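Local coordinates for putative agmatinase (Clostridium difficile, PDB 3LHL), which probably hydrolyses agmatine to putrescine and urea at a manganese centre, in the manner of arginase-family enzymes, at residues A[35-40]-A[262-267]; A[247-252]-A[258-263]. One frame throughout, in Å; residues are numbered along the deposited sequence.

Interaction 1. Residues A[35-40]-A[262-267]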
loop_
_atom_site.group_PDB
_atom_site.type_symbol
_atom_site.label_atom_id
_atom_site.label_comp_id
_atom_site.label_asym_id
_atom_site.label_seq_id
_atom_site.Cartn_x
_atom_site.Cartn_y
_atom_site.Cartn_z
ATOM N N ARG A 35 4.724 -3.308 15.506
ATOM C CA ARG A 35 3.949 -3.859 16.609
ATOM C C ARG A 35 4.430 -3.409 17.984
ATOM O O ARG A 35 3.625 -3.032 18.834
ATOM C CB ARG A 35 3.929 -5.391 16.536
ATOM C CG ARG A 35 3.171 -6.045 17.684
ATOM C CD ARG A 35 2.846 -7.502 17.405
ATOM N NE ARG A 35 2.075 -7.652 16.171
ATOM C CZ ARG A 35 2.565 -8.164 15.046
ATOM N NH1 ARG A 35 3.826 -8.581 14.997
ATOM N NH2 ARG A 35 1.799 -8.253 13.969
ATOM N N LYS A 36 5.738 -3.438 18.206
ATOM C CA LYS A 36 6.274 -3.029 19.498
ATOM C C LYS A 36 6.339 -1.514 19.628
ATOM O O LYS A 36 6.770 -0.993 20.653
ATOM C CB LYS A 36 7.673 -3.614 19.703
ATOM C CG LYS A 36 8.692 -3.192 18.658
ATOM C CD LYS A 36 10.104 -3.611 19.057
ATOM C CE LYS A 36 10.569 -2.870 20.313
ATOM N NZ LYS A 36 12.001 -3.118 20.658
ATOM N N GLU A 37 5.905 -0.818 18.585
ATOM C CA GLU A 37 5.925 0.640 18.553
ATOM C C GLU A 37 4.519 1.240 18.646
ATOM O O GLU A 37 4.275 2.181 19.402
ATOM C CB GLU A 37 6.594 1.101 17.252
ATOM C CG GLU A 37 6.566 2.602 16.993
ATOM C CD GLU A 37 7.721 3.338 17.649
ATOM O OE1 GLU A 37 8.887 2.958 17.396
ATOM O OE2 GLU A 37 7.465 4.300 18.409
ATOM N N PHE A 38 3.599 0.689 17.864
ATOM C CA PHE A 38 2.230 1.174 17.830
ATOM C C PHE A 38 1.616 1.371 19.224
ATOM O O PHE A 38 0.856 2.315 19.444
ATOM C CB PHE A 38 1.366 0.212 17.010
ATOM C CG PHE A 38 0.119 0.839 16.466
ATOM C CD1 PHE A 38 0.192 1.784 15.447
ATOM C CD2 PHE A 38 -1.123 0.517 16.993
ATOM C CE1 PHE A 38 -0.959 2.404 14.963
ATOM C CE2 PHE A 38 -2.276 1.126 16.519
ATOM C CZ PHE A 38 -2.197 2.073 15.502
ATOM N N TYR A 39 1.955 0.480 20.154
ATOM C CA TYR A 39 1.445 0.529 21.527
ATOM C C TYR A 39 1.374 1.924 22.142
ATOM O O TYR A 39 0.319 2.353 22.618
ATOM C CB TYR A 39 2.308 -0.336 22.457
ATOM C CG TYR A 39 2.257 -1.826 22.196
ATOM C CD1 TYR A 39 1.048 -2.522 22.229
ATOM C CD2 TYR A 39 3.426 -2.547 21.946
ATOM C CE1 TYR A 39 1.006 -3.904 22.019
ATOM C CE2 TYR A 39 3.395 -3.926 21.734
ATOM C CZ TYR A 39 2.181 -4.598 21.771
ATOM O OH TYR A 39 2.145 -5.960 21.552
ATOM N N GLY A 40 2.503 2.626 22.131
ATOM C CA GLY A 40 2.569 3.940 22.745
ATOM C C GLY A 40 2.116 5.175 21.994
ATOM O O GLY A 40 2.221 6.282 22.527
ATOM N N ILE A 262 6.811 6.624 11.423
ATOM C CA ILE A 262 6.073 7.174 10.292
ATOM C C ILE A 262 5.061 6.153 9.775
ATOM O O ILE A 262 3.911 6.494 9.494
ATOM C CB ILE A 262 7.033 7.563 9.148
ATOM C CG1 ILE A 262 7.978 8.675 9.628
ATOM C CG2 ILE A 262 6.242 7.978 7.921
ATOM C CD1 ILE A 262 8.991 9.142 8.588
ATOM N N ALA A 263 5.491 4.899 9.653
ATOM C CA ALA A 263 4.612 3.840 9.165
ATOM C C ALA A 263 3.442 3.645 10.134
ATOM O O ALA A 263 2.305 3.411 9.720
ATOM C CB ALA A 263 5.396 2.530 9.016
ATOM N N CYS A 264 3.733 3.742 11.424
ATOM C CA CYS A 264 2.708 3.565 12.438
ATOM C C CYS A 264 1.656 4.652 12.333
ATOM O O CYS A 264 0.462 4.372 12.406
ATOM C CB CYS A 264 3.331 3.574 13.830
ATOM S SG CYS A 264 4.255 2.069 14.230
ATOM N N LYS A 265 2.100 5.891 12.147
ATOM C CA LYS A 265 1.171 7.005 12.039
ATOM C C LYS A 265 0.351 6.888 10.758
ATOM O O LYS A 265 -0.854 7.150 10.753
ATOM C CB LYS A 265 1.927 8.335 12.069
ATOM C CG LYS A 265 1.029 9.562 12.180
ATOM C CD LYS A 265 1.859 10.831 12.341
ATOM C CE LYS A 265 0.990 12.028 12.681
ATOM N NZ LYS A 265 1.821 13.203 13.072
ATOM N N ILE A 266 0.999 6.490 9.668
ATOM C CA ILE A 266 0.288 6.337 8.408
ATOM C C ILE A 266 -0.758 5.236 8.566
ATOM O O ILE A 266 -1.886 5.357 8.095
ATOM C CB ILE A 266 1.269 6.011 7.256
ATOM C CG1 ILE A 266 2.095 7.259 6.930
ATOM C CG2 ILE A 266 0.507 5.538 6.020
ATOM C CD1 ILE A 266 3.107 7.071 5.816
ATOM N N LEU A 267 -0.381 4.165 9.251
ATOM C CA LEU A 267 -1.304 3.064 9.482
ATOM C C LEU A 267 -2.538 3.587 10.223
ATOM O O LEU A 267 -3.679 3.288 9.849
ATOM C CB LEU A 267 -0.620 1.968 10.306
ATOM C CG LEU A 267 -1.521 0.854 10.843
ATOM C CD1 LEU A 267 -2.209 0.130 9.697
ATOM C CD2 LEU A 267 -0.687 -0.112 11.668
#
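Phe38 of segment 35-40 reaches across to Cys264 and Leu267 on helix 258-278. Its CB and CG make no close contact with 262-267; with CG anti to the backbone N (chi1 -158°), the CD1-CE1 side of the ring is turned to the helix. CD1 packs against Cys264 CB at 4.0 Å. The next atom, CE1, faces the carbonyl oxygen Cys264 O at 3.5 Å; this oxygen lies at the ring edge, near its plane. CE1 also reaches Leu267 CD2 at 4.2 Å, and the two side chains cross at about a right angle. The thiol is met by Glu37 instead: Cys264 SG lies alongside the aliphatic part of that chain, 3.6 Å from Glu37 CG and 3.9 Å from Glu37 CB. Phe38 also touches Leu52 and lies about 4 Å from a bound methylpentanediol, probably from the crystallisation liquor. Leu267 packs on Phe92 and Ile94 of strand 90-95, while Ile266 meets Tyr224 and Phe227, so helix 258-278 lies between helix 30-38, the central parallel sheet and helix 224-227.

Interaction 2. Residues A[247-252]-A[258-263]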
loop_
_atom_site.group_PDB
_atom_site.type_symbol
_atom_site.label_atom_id
_atom_site.label_comp_id
_atom_site.label_asym_id
_atom_site.label_seq_id
_atom_site.Cartn_x
_atom_site.Cartn_y
_atom_site.Cartn_z
ATOM N N VAL A 247 3.471 -0.764 2.129
ATOM C CA VAL A 247 4.574 -1.699 1.994
ATOM C C VAL A 247 5.945 -1.056 1.894
ATOM O O VAL A 247 6.071 0.157 1.800
ATOM C CB VAL A 247 4.370 -2.578 0.723
ATOM C CG1 VAL A 247 3.065 -3.371 0.827
ATOM C CG2 VAL A 247 4.331 -1.687 -0.514
ATOM N N GLU A 248 6.963 -1.912 1.919
ATOM C CA GLU A 248 8.361 -1.530 1.781
ATOM C C GLU A 248 9.051 -0.869 2.978
ATOM O O GLU A 248 10.146 -0.311 2.838
ATOM C CB GLU A 248 8.544 -0.684 0.509
ATOM C CG GLU A 248 8.257 -1.457 -0.785
ATOM C CD GLU A 248 9.159 -2.690 -0.973
ATOM O OE1 GLU A 248 9.793 -3.129 0.009
ATOM O OE2 GLU A 248 9.222 -3.233 -2.106
ATOM N N LEU A 249 8.417 -0.914 4.145
ATOM C CA LEU A 249 9.063 -0.384 5.338
ATOM C C LEU A 249 10.114 -1.434 5.684
ATOM O O LEU A 249 9.782 -2.599 5.900
ATOM C CB LEU A 249 8.097 -0.263 6.520
ATOM C CG LEU A 249 8.841 -0.169 7.870
ATOM C CD1 LEU A 249 9.491 1.214 8.019
ATOM C CD2 LEU A 249 7.884 -0.424 9.021
ATOM N N SER A 250 11.376 -1.025 5.701
ATOM C CA SER A 250 12.476 -1.921 6.036
ATOM C C SER A 250 13.196 -1.205 7.175
ATOM O O SER A 250 14.126 -0.436 6.952
ATOM C CB SER A 250 13.397 -2.099 4.832
ATOM O OG SER A 250 14.256 -3.202 5.028
ATOM N N PRO A 251 12.752 -1.459 8.418
ATOM C CA PRO A 251 13.204 -0.932 9.713
ATOM C C PRO A 251 14.689 -0.706 9.945
ATOM O O PRO A 251 15.130 0.426 10.147
ATOM C CB PRO A 251 12.631 -1.936 10.716
ATOM C CG PRO A 251 11.388 -2.391 10.057
ATOM C CD PRO A 251 11.830 -2.591 8.626
ATOM N N ASP A 252 15.455 -1.786 9.932
ATOM C CA ASP A 252 16.882 -1.703 10.196
ATOM C C ASP A 252 17.670 -0.687 9.381
ATOM O O ASP A 252 18.713 -0.221 9.834
ATOM C CB ASP A 252 17.520 -3.085 10.053
ATOM C CG ASP A 252 16.843 -4.125 10.923
ATOM O OD1 ASP A 252 16.450 -3.780 12.059
ATOM O OD2 ASP A 252 16.706 -5.286 10.474
ATOM N N VAL A 258 12.874 6.343 13.138
ATOM C CA VAL A 258 11.758 7.198 12.734
ATOM C C VAL A 258 10.876 6.631 11.616
ATOM O O VAL A 258 9.667 6.862 11.606
ATOM C CB VAL A 258 12.262 8.609 12.360
ATOM C CG1 VAL A 258 11.149 9.412 11.689
ATOM C CG2 VAL A 258 12.730 9.333 13.639
ATOM N N SER A 259 11.467 5.881 10.690
ATOM C CA SER A 259 10.704 5.283 9.597
ATOM C C SER A 259 9.567 4.412 10.126
ATOM O O SER A 259 8.486 4.368 9.548
ATOM C CB SER A 259 11.616 4.431 8.714
ATOM O OG SER A 259 12.544 5.242 8.023
ATOM N N THR A 260 9.822 3.716 11.227
ATOM C CA THR A 260 8.821 2.848 11.832
ATOM C C THR A 260 7.685 3.689 12.410
ATOM O O THR A 260 6.507 3.348 12.285
ATOM C CB THR A 260 9.456 1.995 12.953
ATOM O OG1 THR A 260 10.508 1.195 12.396
ATOM C CG2 THR A 260 8.413 1.079 13.607
ATOM N N VAL A 261 8.052 4.798 13.041
ATOM C CA VAL A 261 7.077 5.689 13.640
ATOM C C VAL A 261 6.192 6.260 12.540
ATOM O O VAL A 261 4.981 6.365 12.694
ATOM C CB VAL A 261 7.782 6.838 14.396
ATOM C CG1 VAL A 261 6.753 7.771 15.010
ATOM C CG2 VAL A 261 8.688 6.260 15.474
ATOM N N ILE A 262 6.811 6.624 11.423
ATOM C CA ILE A 262 6.073 7.174 10.292
ATOM C C ILE A 262 5.061 6.153 9.775
ATOM O O ILE A 262 3.911 6.494 9.494
ATOM C CB ILE A 262 7.033 7.563 9.148
ATOM C CG1 ILE A 262 7.978 8.675 9.628
ATOM C CG2 ILE A 262 6.242 7.978 7.921
ATOM C CD1 ILE A 262 8.991 9.142 8.588
ATOM N N ALA A 263 5.491 4.899 9.653
ATOM C CA ALA A 263 4.612 3.840 9.165
ATOM C C ALA A 263 3.442 3.645 10.134
ATOM O O ALA A 263 2.305 3.411 9.720
ATOM C CB ALA A 263 5.396 2.530 9.016
HETATM O O HOH W 1 12.932 2.480 11.205
#
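Thr260 OG1 is gripped by a water, at 3.0 Å from OG1, and more weakly by Ser33 OG of helix 30-38. The same water donates a hydrogen bond to Pro251 O at 3.2 Å, bridging the helix and the loop before it. The rotation of Thr260 (chi1 -60°) places OG1 beside its backbone N, where it also faces Pro251 CB at 4.1 Å. The apolar part of the contact belongs to Leu249, whose two methyl groups straddle one helical turn: CD1 lies 3.6 Å from Ser259 O and 3.9 Å from Ser259 CB, and CD2 packs on Ala263 CB at 3.9 Å. In this arginase-family alpha/beta fold, the loop follows strand 240-247 and leads into the long C-terminal helix 258-278, leaving the sheet at the end that carries the manganese site. Glu248, the first loop residue, is a manganese ligand seen in a structure of this protein, though that metal is not bound to this chain in the present model; its OE2 is hydrogen-bonded to the backbone N of the metal ligand His98. The Leu249 side chain, about 11 Å from a manganese ion, also touches Ala30, Met34 and Phe211. Ser259 OG is hydrogen-bonded to both Asp254 OD2 and Gly213 N.

Both contacts use helix 258-278, and their segments overlap at Ile262 and Ala263, of which only Ala263 takes part, in interaction 2. Interaction 2 is the more buried, near the first turns of the helix and not far from the manganese site; interaction 1 lies farther along, partly buried and away from the annotated sites. They also differ in span: 247-252 and 258-263 are neighbours in sequence, whereas 35-40 and 262-267 are 222 residues apart. Chemically, interaction 1 is van der Waals packing of aromatic, thiol and aliphatic groups, while interaction 2 adds a water bridge to its leucine packing. The two meet where Glu37 packs against Thr260 and Val261, with Glu37 OE2 3.7 Å from Val261 CG2.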